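PDB 3LSO: putative membrane anchored protein from Corynebacterium diphtheriae, which is of unknown function but is probably a secreted, membrane-anchored protein with an all-beta structure free of helix and an E-set-like domain at its N-terminal end. Local coordinates for residues Val59-Gly64 with Val187-Ala192; Phe53-Ser58 with Pro183-Lys188; Lys100-Asp105 with Gly150-Ile155; Thr263-Asp268 with Ala460-Lys465. All blocks are in the same frame, centred on the assembly; numbering follows the deposited sequence.

Interaction 1. Residues Val59-Gly64 with Val187-Ala192; sequences VKAGTG and VKVDPA
D190 N gives its hydrogen to V59 O at 2.7 Å, the shortest polar bond between V59-G64 and V187-A192, although its N-H...O angle of 142° leaves it rather bent. V59 N is held more squarely, reaching K188 O at 2.8 Å in a nearly straight bond. The third link runs from A61 N to D190 O, again 2.8 Å. V59 and D190 each use both their N-H and their C=O, bonding to the residues on either side of their opposite number, as parallel strands do; V59 lies beside V189 and K60 beside D190. The strand 58-60 is thus a short parallel edge added to 186-190, whose other side pairs antiparallel with 150-167 through V187 and V189. The sheet face bearing V59 and V189 is apolar: V59 CG2 lies 4.1 Å from V187 CG1, the two side chains crossing obliquely, and A61 CB packs on V189 CG1 at 3.6 Å. V189 CG1 stands anti to its own backbone N (chi1 179°), which carries it across to the small alanine as the strand ends. On the face of K60 and D190 the side chains are polar, as suits the solvent side; K188 bends its chain forward along its own strand, so that NZ forms a salt bridge with D190 OD1 at 3.0 Å. Beyond the ladder, K60 to T63 make a type II turn whose third position is G62, with a positive phi of 103°.

Interaction 2. Residues Phe53-Ser58 with Pro183-Lys188; sequences FEMPES and PFATVK
Both phenylalanines set CG anti to the carbonyl carbon, F53 with chi1 -85° and F184 with chi1 -58°, and this brings their rings together as an offset stack. The centroids of the F53 and F184 rings are 4.7 Å apart and the planes are tilted by 24°. The overlap is partial: F53 CE2 sits 3.7 Å above the plane of the F184 ring, toward its rim, while F184 CB lies over the face of F53 and makes a CH-pi contact, 3.6 Å from F53 CD2. Large flat apolar residues suit this buried end, where F154 of strand 150-167 also touches F53. The two segments run in nearly the same direction, but they join as parallel beta strands only at S58 and K188; strand 41-54 has ended by then, and M55 to E57 bridge to the short strand 58-60. Side chains fill the part without a ladder. The selenomethionine M55 bends at its last torsion, turning its methyl CE to within 3.5 Å of V187 CG2 at about a right angle to the valine, while SE rests 4.1 Å from A185 CB. The long, flexible chain of methionine, here with selenium for sulfur, can rest against both. Farther along, K188 N gives a weak hydrogen bond to E57 O, 3.4 Å long, and S58 OG lies 3.9 Å from K188 CB on the face shared by S58 and K188, whose NZ is bonded to D190.

Interaction 3. Residues Lys100-Asp105 with Gly150-Ile155; sequences KNVKLD and GTLTFI
Apolar contact carries most of the meeting between K100-D105 and G150-I155, and L152 is at its centre. Its CD2 methyl lies 4.0 Å from V102 CB and 3.9 Å from N101 CB, while its CD1 faces V102 CG2 at 4.2 Å; leucine and valine meet at about a right angle. V102 brings CG2 round to this side because that branch is anti to the backbone N, with CG1 (chi1 73°) left between the N and the carbonyl carbon. Both residues are buried, and their branched aliphatic chains pack without polar groups to satisfy. L152 CD2 also lies 3.8 Å from N101 O, a van der Waals approach to the backbone. Polar contact is slight, and no hydrogen bond joins the two segments. N101 extends its amide toward G150-I155, CG anti to the backbone N (chi1 -164°), yet ND2 remains 4.1 Å from T151 O and passes beside G150 CA. The asparagine's firmer bond is from T148 N to its OD1, so the amide tethers the segment to the chain just before G150. Glycine suits position 150, since at its backbone angles (phi 160°) a CB would be jammed against the carbonyl O of the preceding residue. Among the neighbouring strands, 102-104 pairs antiparallel with 140-146, where L144 also touches V102, whereas 150-167 pairs with 186-190, whose V187 and V189 pack on L152; the contact joins two strands that pair with different neighbours, with L152 and V102 buried between them.

Interaction 4. Residues Thr263-Asp268 with Ala460-Lys465; sequences TARFID and ALPERK
L461 comes first, pointing its CD1 methyl at T263 CG2, tip to tip at 4.1 Å; the same CD1 lies 4.1 Å from R265 NH2. A leucine suits this place, for it also touches F230 of the adjoining strand 226-231. P462 next supplies the main polar link through its backbone carbonyl. R265 NH1 gives it a hydrogen bond, 2.9 Å to P462 O with an N-H...O angle of 167°, and the oxygen lies in the guanidinium plane, although the donor itself stands well above the carbonyl plane. A second, weak bond runs from R265 NH2 to the same oxygen at 3.4 Å, so one carbonyl is held by two nitrogens. E463 CB points away from the strand, and E463 O lies 3.6 Å from R265 NH1. R464 then lays its aliphatic CG over the centre of one guanidinium face, 3.6 Å from R265 CZ, while its own guanidinium turns off at 64° to the first and donates a hydrogen bond from NE to N273 O. R265 reaches so far because its chain is extended at chi1 and chi2 and bends only at chi3 (-67°). In this way the irregular tail 460-465, which follows strand 440-453, is laid against strand 258-267 of the five-stranded sheet. The chemistry implies that one buried arginine serves two ends: its NH2 also forms a salt bridge with D277, which probably balances its charge, while the same flat group ties down a backbone carbonyl of the tail.

How the interactions relate
Interactions 1, 2 and 3 form one cluster, with centres 10 to 12 Å apart, in the N-terminal part of the chain. Interactions 1 and 2 share V187 and K188 on strand 186-190, and that strand pairs on its other side with strand 150-167 of interaction 3, which along the chain is nested within the loops closed by the other two. Interactions 1 and 2 each join segments more than 120 residues apart, and interaction 3 segments with 44 residues between them. Interaction 4 comes later in the sequence and stands apart, its centre about 24 Å from that of interaction 1 and about 35 Å from that of interaction 2. There the C-terminal tail returns to the sheet containing strand 258-267, linking distant parts of an elongated chain.

Interaction 1. Residues Val59-Gly64 with Val187-Ala192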
loop_
_atom_site.group_PDB
_atom_site.type_symbol
_atom_site.label_atom_id
_atom_site.label_comp_id
_atom_site.label_asym_id
_atom_site.label_seq_id
_atom_site.Cartn_x
_atom_site.Cartn_y
_atom_site.Cartn_z
ATOM N N VAL A 59 11.919 -10.219 6.693
ATOM C CA VAL A 59 12.386 -9.030 7.435
ATOM C C VAL A 59 12.099 -7.716 6.734
ATOM O O VAL A 59 11.706 -7.670 5.565
ATOM C CB VAL A 59 13.915 -9.019 7.816
ATOM C CG1 VAL A 59 14.285 -10.162 8.745
ATOM C CG2 VAL A 59 14.815 -8.968 6.581
ATOM N N LYS A 60 12.321 -6.644 7.483
ATOM C CA LYS A 60 12.256 -5.291 6.962
ATOM C C LYS A 60 13.675 -4.844 6.584
ATOM O O LYS A 60 14.651 -5.230 7.246
ATOM C CB LYS A 60 11.576 -4.347 7.987
ATOM C CG LYS A 60 10.133 -4.782 8.388
ATOM C CD LYS A 60 9.182 -3.615 8.752
ATOM C CE LYS A 60 7.971 -4.081 9.633
ATOM N NZ LYS A 60 8.308 -4.406 11.100
ATOM N N ALA A 61 13.787 -4.083 5.495
ATOM C CA ALA A 61 15.056 -3.487 5.080
ATOM C C ALA A 61 15.532 -2.539 6.168
ATOM O O ALA A 61 14.788 -1.643 6.562
ATOM C CB ALA A 61 14.886 -2.731 3.768
ATOM N N GLY A 62 16.745 -2.753 6.674
ATOM C CA GLY A 62 17.325 -1.872 7.683
ATOM C C GLY A 62 17.307 -2.413 9.099
ATOM O O GLY A 62 17.970 -1.867 9.972
ATOM N N THR A 63 16.554 -3.489 9.327
ATOM C CA THR A 63 16.407 -4.121 10.659
ATOM C C THR A 63 17.377 -5.297 10.857
ATOM O O THR A 63 17.282 -6.303 10.141
ATOM C CB THR A 63 14.971 -4.700 10.827
ATOM O OG1 THR A 63 13.990 -3.686 10.570
ATOM C CG2 THR A 63 14.759 -5.314 12.217
ATOM N N GLY A 64 18.276 -5.193 11.837
ATOM C CA GLY A 64 19.197 -6.283 12.153
ATOM C C GLY A 64 18.469 -7.592 12.413
ATOM O O GLY A 64 17.339 -7.602 12.911
ATOM N N VAL A 187 15.088 -15.130 2.019
ATOM C CA VAL A 187 14.491 -14.182 2.969
ATOM C C VAL A 187 13.811 -13.036 2.218
ATOM O O VAL A 187 14.449 -12.362 1.404
ATOM C CB VAL A 187 15.542 -13.608 3.953
ATOM C CG1 VAL A 187 14.883 -12.734 4.972
ATOM C CG2 VAL A 187 16.307 -14.718 4.650
ATOM N N LYS A 188 12.523 -12.814 2.476
ATOM C CA LYS A 188 11.835 -11.672 1.877
ATOM C C LYS A 188 12.196 -10.416 2.656
ATOM O O LYS A 188 12.096 -10.388 3.877
ATOM C CB LYS A 188 10.306 -11.881 1.814
ATOM C CG LYS A 188 9.439 -10.654 1.363
ATOM C CD LYS A 188 9.918 -10.004 0.037
ATOM C CE LYS A 188 8.764 -9.527 -0.854
ATOM N NZ LYS A 188 7.892 -8.483 -0.221
ATOM N N VAL A 189 12.659 -9.404 1.932
ATOM C CA VAL A 189 12.920 -8.093 2.497
ATOM C C VAL A 189 11.744 -7.169 2.156
ATOM O O VAL A 189 11.621 -6.669 1.026
ATOM C CB VAL A 189 14.242 -7.502 1.983
ATOM C CG1 VAL A 189 14.458 -6.135 2.563
ATOM C CG2 VAL A 189 15.396 -8.413 2.333
ATOM N N ASP A 190 10.860 -6.978 3.133
ATOM C CA ASP A 190 9.822 -5.953 3.037
ATOM C C ASP A 190 10.479 -4.585 3.216
ATOM O O ASP A 190 11.522 -4.486 3.864
ATOM C CB ASP A 190 8.720 -6.170 4.093
ATOM C CG ASP A 190 7.816 -7.364 3.773
ATOM O OD1 ASP A 190 7.474 -7.546 2.581
ATOM O OD2 ASP A 190 7.441 -8.108 4.715
ATOM N N PRO A 191 9.881 -3.530 2.640
ATOM C CA PRO A 191 10.511 -2.219 2.777
ATOM C C PRO A 191 10.534 -1.727 4.233
ATOM O O PRO A 191 9.785 -2.223 5.075
ATOM C CB PRO A 191 9.625 -1.310 1.901
ATOM C CG PRO A 191 8.317 -1.976 1.864
ATOM C CD PRO A 191 8.607 -3.452 1.897
ATOM N N ALA A 192 11.406 -0.774 4.522
ATOM C CA ALA A 192 11.385 -0.082 5.813
ATOM C C ALA A 192 10.126 0.785 5.939
ATOM O O ALA A 192 9.500 1.130 4.932
ATOM C CB ALA A 192 12.650 0.780 5.980
#

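Interaction 2. Residues Phe53-Ser58 with Pro183-Lys188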
loop_
_atom_site.group_PDB
_atom_site.type_symbol
_atom_site.label_atom_id
_atom_site.label_comp_id
_atom_site.label_asym_id
_atom_site.label_seq_id
_atom_site.Cartn_x
_atom_site.Cartn_y
_atom_site.Cartn_z
ATOM N N PHE A 53 20.412 -23.510 7.813
ATOM C CA PHE A 53 20.344 -22.047 7.967
ATOM C C PHE A 53 19.015 -21.602 8.560
ATOM O O PHE A 53 17.991 -21.580 7.859
ATOM C CB PHE A 53 20.502 -21.350 6.617
ATOM C CG PHE A 53 21.919 -21.131 6.201
ATOM C CD1 PHE A 53 22.431 -19.835 6.121
ATOM C CD2 PHE A 53 22.737 -22.207 5.862
ATOM C CE1 PHE A 53 23.752 -19.600 5.717
ATOM C CE2 PHE A 53 24.052 -21.993 5.459
ATOM C CZ PHE A 53 24.564 -20.674 5.390
ATOM N N GLU A 54 19.023 -21.227 9.836
ATOM C CA GLU A 54 17.807 -20.718 10.481
ATOM C C GLU A 54 17.762 -19.193 10.488
ATOM O O GLU A 54 18.559 -18.535 11.150
ATOM C CB GLU A 54 17.673 -21.273 11.897
ATOM C CG GLU A 54 17.437 -22.768 11.946
ATOM C CD GLU A 54 17.812 -23.361 13.280
ATOM O OE1 GLU A 54 18.857 -22.944 13.843
ATOM O OE2 GLU A 54 17.061 -24.244 13.764
HETATM N N MSE A 55 16.835 -18.635 9.727
HETATM C CA MSE A 55 16.654 -17.198 9.688
HETATM C C MSE A 55 15.178 -16.906 9.677
HETATM O O MSE A 55 14.382 -17.778 9.317
HETATM C CB MSE A 55 17.266 -16.619 8.422
HETATM C CG MSE A 55 18.730 -16.895 8.265
HETATM SE SE MSE A 55 19.174 -16.725 6.416
HETATM C CE MSE A 55 19.353 -14.812 6.309
ATOM N N PRO A 56 14.796 -15.676 10.068
ATOM C CA PRO A 56 13.401 -15.265 9.891
ATOM C C PRO A 56 12.924 -15.524 8.461
ATOM O O PRO A 56 13.710 -15.440 7.509
ATOM C CB PRO A 56 13.424 -13.753 10.182
ATOM C CG PRO A 56 14.834 -13.427 10.647
ATOM C CD PRO A 56 15.559 -14.710 10.879
ATOM N N GLU A 57 11.650 -15.865 8.328
ATOM C CA GLU A 57 11.036 -16.036 7.022
ATOM C C GLU A 57 11.053 -14.699 6.267
ATOM O O GLU A 57 11.263 -14.651 5.049
ATOM C CB GLU A 57 9.602 -16.542 7.202
ATOM C CG GLU A 57 8.852 -16.862 5.911
ATOM C CD GLU A 57 7.339 -16.852 6.094
ATOM O OE1 GLU A 57 6.860 -16.529 7.209
ATOM O OE2 GLU A 57 6.618 -17.164 5.121
ATOM N N SER A 58 10.869 -13.616 7.018
ATOM C CA SER A 58 10.637 -12.297 6.461
ATOM C C SER A 58 11.392 -11.278 7.314
ATOM O O SER A 58 11.521 -11.474 8.525
ATOM C CB SER A 58 9.123 -12.012 6.512
ATOM O OG SER A 58 8.644 -11.379 5.335
ATOM N N PRO A 183 19.563 -22.854 -3.155
ATOM C CA PRO A 183 19.703 -21.920 -2.038
ATOM C C PRO A 183 19.409 -22.567 -0.688
ATOM O O PRO A 183 18.441 -23.316 -0.556
ATOM C CB PRO A 183 18.646 -20.853 -2.340
ATOM C CG PRO A 183 17.664 -21.532 -3.308
ATOM C CD PRO A 183 18.530 -22.422 -4.119
ATOM N N PHE A 184 20.252 -22.284 0.301
ATOM C CA PHE A 184 19.992 -22.699 1.685
ATOM C C PHE A 184 18.648 -22.150 2.186
ATOM O O PHE A 184 17.704 -22.909 2.430
ATOM C CB PHE A 184 21.128 -22.250 2.603
ATOM C CG PHE A 184 22.459 -22.787 2.202
ATOM C CD1 PHE A 184 22.822 -24.109 2.528
ATOM C CD2 PHE A 184 23.356 -21.991 1.489
ATOM C CE1 PHE A 184 24.068 -24.636 2.151
ATOM C CE2 PHE A 184 24.601 -22.496 1.108
ATOM C CZ PHE A 184 24.962 -23.833 1.439
ATOM N N ALA A 185 18.578 -20.828 2.317
ATOM C CA ALA A 185 17.356 -20.147 2.698
ATOM C C ALA A 185 17.101 -18.963 1.757
ATOM O O ALA A 185 18.027 -18.454 1.108
ATOM C CB ALA A 185 17.432 -19.690 4.166
ATOM N N THR A 186 15.832 -18.568 1.672
ATOM C CA THR A 186 15.408 -17.337 1.018
ATOM C C THR A 186 14.866 -16.438 2.122
ATOM O O THR A 186 14.257 -16.930 3.069
ATOM C CB THR A 186 14.292 -17.630 -0.023
ATOM O OG1 THR A 186 14.853 -18.344 -1.117
ATOM C CG2 THR A 186 13.646 -16.355 -0.565
ATOM N N VAL A 187 15.088 -15.130 2.019
ATOM C CA VAL A 187 14.491 -14.182 2.969
ATOM C C VAL A 187 13.811 -13.036 2.218
ATOM O O VAL A 187 14.449 -12.362 1.404
ATOM C CB VAL A 187 15.542 -13.608 3.953
ATOM C CG1 VAL A 187 14.883 -12.734 4.972
ATOM C CG2 VAL A 187 16.307 -14.718 4.650
ATOM N N LYS A 188 12.523 -12.814 2.476
ATOM C CA LYS A 188 11.835 -11.672 1.877
ATOM C C LYS A 188 12.196 -10.416 2.656
ATOM O O LYS A 188 12.096 -10.388 3.877
ATOM C CB LYS A 188 10.306 -11.881 1.814
ATOM C CG LYS A 188 9.439 -10.654 1.363
ATOM C CD LYS A 188 9.918 -10.004 0.037
ATOM C CE LYS A 188 8.764 -9.527 -0.854
ATOM N NZ LYS A 188 7.892 -8.483 -0.221
#

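Interaction 3. Residues Lys100-Asp105 with Gly150-Ile155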
loop_
_atom_site.group_PDB
_atom_site.type_symbol
_atom_site.label_atom_id
_atom_site.label_comp_id
_atom_site.label_asym_id
_atom_site.label_seq_id
_atom_site.Cartn_x
_atom_site.Cartn_y
_atom_site.Cartn_z
ATOM N N LYS A 100 24.206 -9.093 -3.015
ATOM C CA LYS A 100 24.704 -7.729 -2.813
ATOM C C LYS A 100 23.712 -6.826 -2.056
ATOM O O LYS A 100 23.955 -5.636 -1.872
ATOM C CB LYS A 100 25.166 -7.117 -4.159
ATOM C CG LYS A 100 26.248 -7.955 -4.847
ATOM C CD LYS A 100 26.821 -7.326 -6.093
ATOM C CE LYS A 100 27.989 -8.179 -6.608
ATOM N NZ LYS A 100 28.573 -7.684 -7.888
ATOM N N ASN A 101 22.617 -7.417 -1.584
ATOM C CA ASN A 101 21.583 -6.679 -0.869
ATOM C C ASN A 101 21.725 -6.793 0.657
ATOM O O ASN A 101 20.789 -6.492 1.405
ATOM C CB ASN A 101 20.199 -7.163 -1.325
ATOM C CG ASN A 101 19.066 -6.207 -0.929
ATOM O OD1 ASN A 101 19.294 -5.101 -0.418
ATOM N ND2 ASN A 101 17.829 -6.641 -1.163
ATOM N N VAL A 102 22.898 -7.213 1.127
ATOM C CA VAL A 102 23.090 -7.438 2.562
ATOM C C VAL A 102 24.456 -6.931 3.061
ATOM O O VAL A 102 25.417 -6.850 2.292
ATOM C CB VAL A 102 22.851 -8.939 2.904
ATOM C CG1 VAL A 102 24.012 -9.819 2.416
ATOM C CG2 VAL A 102 22.596 -9.134 4.376
ATOM N N LYS A 103 24.520 -6.558 4.329
ATOM C CA LYS A 103 25.789 -6.297 4.988
ATOM C C LYS A 103 25.803 -6.989 6.333
ATOM O O LYS A 103 24.743 -7.347 6.876
ATOM C CB LYS A 103 26.036 -4.794 5.183
ATOM C CG LYS A 103 25.119 -4.079 6.213
ATOM C CD LYS A 103 25.383 -2.571 6.229
ATOM C CE LYS A 103 24.633 -1.849 7.361
ATOM N NZ LYS A 103 24.460 -0.385 7.093
ATOM N N LEU A 104 27.011 -7.182 6.860
ATOM C CA LEU A 104 27.190 -7.562 8.258
ATOM C C LEU A 104 26.850 -6.407 9.201
ATOM O O LEU A 104 27.254 -5.255 8.985
ATOM C CB LEU A 104 28.609 -8.042 8.516
ATOM C CG LEU A 104 28.948 -9.342 7.803
ATOM C CD1 LEU A 104 30.462 -9.561 7.723
ATOM C CD2 LEU A 104 28.282 -10.462 8.547
ATOM N N ASP A 105 26.087 -6.750 10.232
ATOM C CA ASP A 105 25.647 -5.818 11.246
ATOM C C ASP A 105 26.588 -5.919 12.456
ATOM O O ASP A 105 26.376 -6.719 13.385
ATOM C CB ASP A 105 24.200 -6.123 11.631
ATOM C CG ASP A 105 23.543 -4.994 12.397
ATOM O OD1 ASP A 105 24.239 -4.023 12.744
ATOM O OD2 ASP A 105 22.323 -5.075 12.652
ATOM N N GLY A 150 13.643 -6.268 -1.285
ATOM C CA GLY A 150 13.878 -7.294 -2.298
ATOM C C GLY A 150 13.926 -8.681 -1.693
ATOM O O GLY A 150 13.165 -9.011 -0.790
ATOM N N THR A 151 14.834 -9.503 -2.196
ATOM C CA THR A 151 14.979 -10.849 -1.698
ATOM C C THR A 151 16.436 -11.097 -1.439
ATOM O O THR A 151 17.285 -10.612 -2.177
ATOM C CB THR A 151 14.474 -11.874 -2.701
ATOM O OG1 THR A 151 13.061 -11.717 -2.866
ATOM C CG2 THR A 151 14.741 -13.269 -2.208
ATOM N N LEU A 152 16.714 -11.823 -0.364
ATOM C CA LEU A 152 18.023 -12.363 -0.110
ATOM C C LEU A 152 17.991 -13.816 -0.503
ATOM O O LEU A 152 17.106 -14.551 -0.055
ATOM C CB LEU A 152 18.325 -12.301 1.373
ATOM C CG LEU A 152 18.510 -10.946 2.019
ATOM C CD1 LEU A 152 19.084 -11.203 3.391
ATOM C CD2 LEU A 152 19.437 -10.074 1.178
ATOM N N THR A 153 18.964 -14.222 -1.322
ATOM C CA THR A 153 19.107 -15.618 -1.755
ATOM C C THR A 153 20.514 -16.113 -1.461
ATOM O O THR A 153 21.502 -15.555 -1.974
ATOM C CB THR A 153 18.799 -15.805 -3.268
ATOM O OG1 THR A 153 17.429 -15.461 -3.528
ATOM C CG2 THR A 153 19.043 -17.246 -3.693
ATOM N N PHE A 154 20.604 -17.162 -0.638
ATOM C CA PHE A 154 21.909 -17.756 -0.284
ATOM C C PHE A 154 22.265 -19.011 -1.108
ATOM O O PHE A 154 21.645 -20.073 -0.983
ATOM C CB PHE A 154 22.026 -18.019 1.226
ATOM C CG PHE A 154 21.962 -16.776 2.077
ATOM C CD1 PHE A 154 21.647 -15.533 1.531
ATOM C CD2 PHE A 154 22.212 -16.850 3.444
ATOM C CE1 PHE A 154 21.578 -14.387 2.336
ATOM C CE2 PHE A 154 22.147 -15.701 4.264
ATOM C CZ PHE A 154 21.827 -14.477 3.706
ATOM N N ILE A 155 23.283 -18.849 -1.945
ATOM C CA ILE A 155 23.750 -19.849 -2.891
ATOM C C ILE A 155 25.111 -20.310 -2.388
ATOM O O ILE A 155 25.877 -19.506 -1.878
ATOM C CB ILE A 155 23.858 -19.202 -4.314
ATOM C CG1 ILE A 155 22.464 -18.893 -4.856
ATOM C CG2 ILE A 155 24.604 -20.078 -5.315
ATOM C CD1 ILE A 155 21.494 -20.112 -4.877
#

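Interaction 4. Residues Thr263-Asp268 with Ala460-Lys465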
loop_
_atom_site.group_PDB
_atom_site.type_symbol
_atom_site.label_atom_id
_atom_site.label_comp_id
_atom_site.label_asym_id
_atom_site.label_seq_id
_atom_site.Cartn_x
_atom_site.Cartn_y
_atom_site.Cartn_z
ATOM N N THR A 263 1.014 15.428 -1.453
ATOM C CA THR A 263 2.317 14.789 -1.447
ATOM C C THR A 263 3.148 15.362 -0.304
ATOM O O THR A 263 3.279 16.575 -0.191
ATOM C CB THR A 263 3.026 15.031 -2.790
ATOM O OG1 THR A 263 2.240 14.454 -3.836
ATOM C CG2 THR A 263 4.372 14.388 -2.817
ATOM N N ALA A 264 3.687 14.499 0.560
ATOM C CA ALA A 264 4.679 14.943 1.552
ATOM C C ALA A 264 6.087 14.516 1.129
ATOM O O ALA A 264 6.318 13.337 0.849
ATOM C CB ALA A 264 4.340 14.415 2.942
ATOM N N ARG A 265 7.012 15.476 1.046
ATOM C CA ARG A 265 8.407 15.163 0.719
ATOM C C ARG A 265 9.281 15.501 1.905
ATOM O O ARG A 265 9.220 16.613 2.432
ATOM C CB ARG A 265 8.887 15.904 -0.529
ATOM C CG ARG A 265 10.362 15.673 -0.813
ATOM C CD ARG A 265 10.747 16.028 -2.211
ATOM N NE ARG A 265 10.111 15.112 -3.144
ATOM C CZ ARG A 265 10.200 15.188 -4.467
ATOM N NH1 ARG A 265 10.912 16.154 -5.052
ATOM N NH2 ARG A 265 9.566 14.290 -5.207
ATOM N N PHE A 266 10.088 14.542 2.336
ATOM C CA PHE A 266 10.934 14.753 3.494
ATOM C C PHE A 266 12.260 15.352 3.061
ATOM O O PHE A 266 12.811 14.966 2.033
ATOM C CB PHE A 266 11.133 13.444 4.251
ATOM C CG PHE A 266 12.190 13.507 5.316
ATOM C CD1 PHE A 266 11.939 14.145 6.534
ATOM C CD2 PHE A 266 13.433 12.911 5.114
ATOM C CE1 PHE A 266 12.907 14.204 7.534
ATOM C CE2 PHE A 266 14.409 12.961 6.107
ATOM C CZ PHE A 266 14.145 13.612 7.329
ATOM N N ILE A 267 12.756 16.301 3.854
ATOM C CA ILE A 267 14.034 16.952 3.612
ATOM C C ILE A 267 14.884 16.868 4.876
ATOM O O ILE A 267 14.391 17.151 5.965
ATOM C CB ILE A 267 13.825 18.433 3.227
ATOM C CG1 ILE A 267 12.606 18.574 2.301
ATOM C CG2 ILE A 267 15.085 18.994 2.591
ATOM C CD1 ILE A 267 12.247 19.975 1.942
ATOM N N ASP A 268 16.150 16.466 4.738
ATOM C CA ASP A 268 17.071 16.395 5.896
ATOM C C ASP A 268 17.857 17.702 6.109
ATOM O O ASP A 268 17.693 18.669 5.340
ATOM C CB ASP A 268 18.011 15.168 5.834
ATOM C CG ASP A 268 19.040 15.243 4.686
ATOM O OD1 ASP A 268 19.635 16.320 4.422
ATOM O OD2 ASP A 268 19.279 14.188 4.059
ATOM N N ALA A 460 4.600 16.840 -13.616
ATOM C CA ALA A 460 5.608 15.999 -12.991
ATOM C C ALA A 460 6.104 16.653 -11.695
ATOM O O ALA A 460 6.076 17.877 -11.565
ATOM C CB ALA A 460 6.748 15.770 -13.947
ATOM N N LEU A 461 6.516 15.840 -10.723
ATOM C CA LEU A 461 7.141 16.375 -9.524
ATOM C C LEU A 461 8.595 16.675 -9.789
ATOM O O LEU A 461 9.247 15.941 -10.532
ATOM C CB LEU A 461 7.053 15.395 -8.362
ATOM C CG LEU A 461 5.772 15.397 -7.544
ATOM C CD1 LEU A 461 5.767 14.167 -6.683
ATOM C CD2 LEU A 461 5.607 16.655 -6.701
ATOM N N PRO A 462 9.112 17.754 -9.178
ATOM C CA PRO A 462 10.558 18.000 -9.176
ATOM C C PRO A 462 11.287 16.730 -8.747
ATOM O O PRO A 462 10.787 15.997 -7.901
ATOM C CB PRO A 462 10.736 19.107 -8.122
ATOM C CG PRO A 462 9.366 19.261 -7.429
ATOM C CD PRO A 462 8.371 18.798 -8.445
ATOM N N GLU A 463 12.438 16.443 -9.338
ATOM C CA GLU A 463 13.131 15.209 -8.992
ATOM C C GLU A 463 13.613 15.231 -7.542
ATOM O O GLU A 463 13.974 16.285 -7.011
ATOM C CB GLU A 463 14.266 14.910 -9.977
ATOM C CG GLU A 463 13.776 14.689 -11.418
ATOM C CD GLU A 463 12.487 13.859 -11.483
ATOM O OE1 GLU A 463 12.521 12.677 -11.075
ATOM O OE2 GLU A 463 11.438 14.385 -11.935
ATOM N N ARG A 464 13.566 14.067 -6.899
ATOM C CA ARG A 464 14.105 13.909 -5.558
ATOM C C ARG A 464 15.605 14.115 -5.595
ATOM O O ARG A 464 16.260 13.743 -6.567
ATOM C CB ARG A 464 13.792 12.516 -5.016
ATOM C CG ARG A 464 12.537 12.438 -4.157
ATOM C CD ARG A 464 12.246 11.015 -3.690
ATOM N NE ARG A 464 13.350 10.433 -2.927
ATOM C CZ ARG A 464 13.574 9.126 -2.802
ATOM N NH1 ARG A 464 12.769 8.252 -3.388
ATOM N NH2 ARG A 464 14.607 8.685 -2.099
ATOM N N LYS A 465 16.144 14.720 -4.542
ATOM C CA LYS A 465 17.581 14.915 -4.430
ATOM C C LYS A 465 18.193 13.821 -3.554
ATOM O O LYS A 465 18.272 13.964 -2.333
ATOM C CB LYS A 465 17.897 16.305 -3.876
ATOM C CG LYS A 465 19.280 16.808 -4.273
ATOM C CD LYS A 465 19.656 18.067 -3.508
ATOM C CE LYS A 465 20.993 18.625 -3.960
ATOM N NZ LYS A 465 21.326 19.811 -3.133
#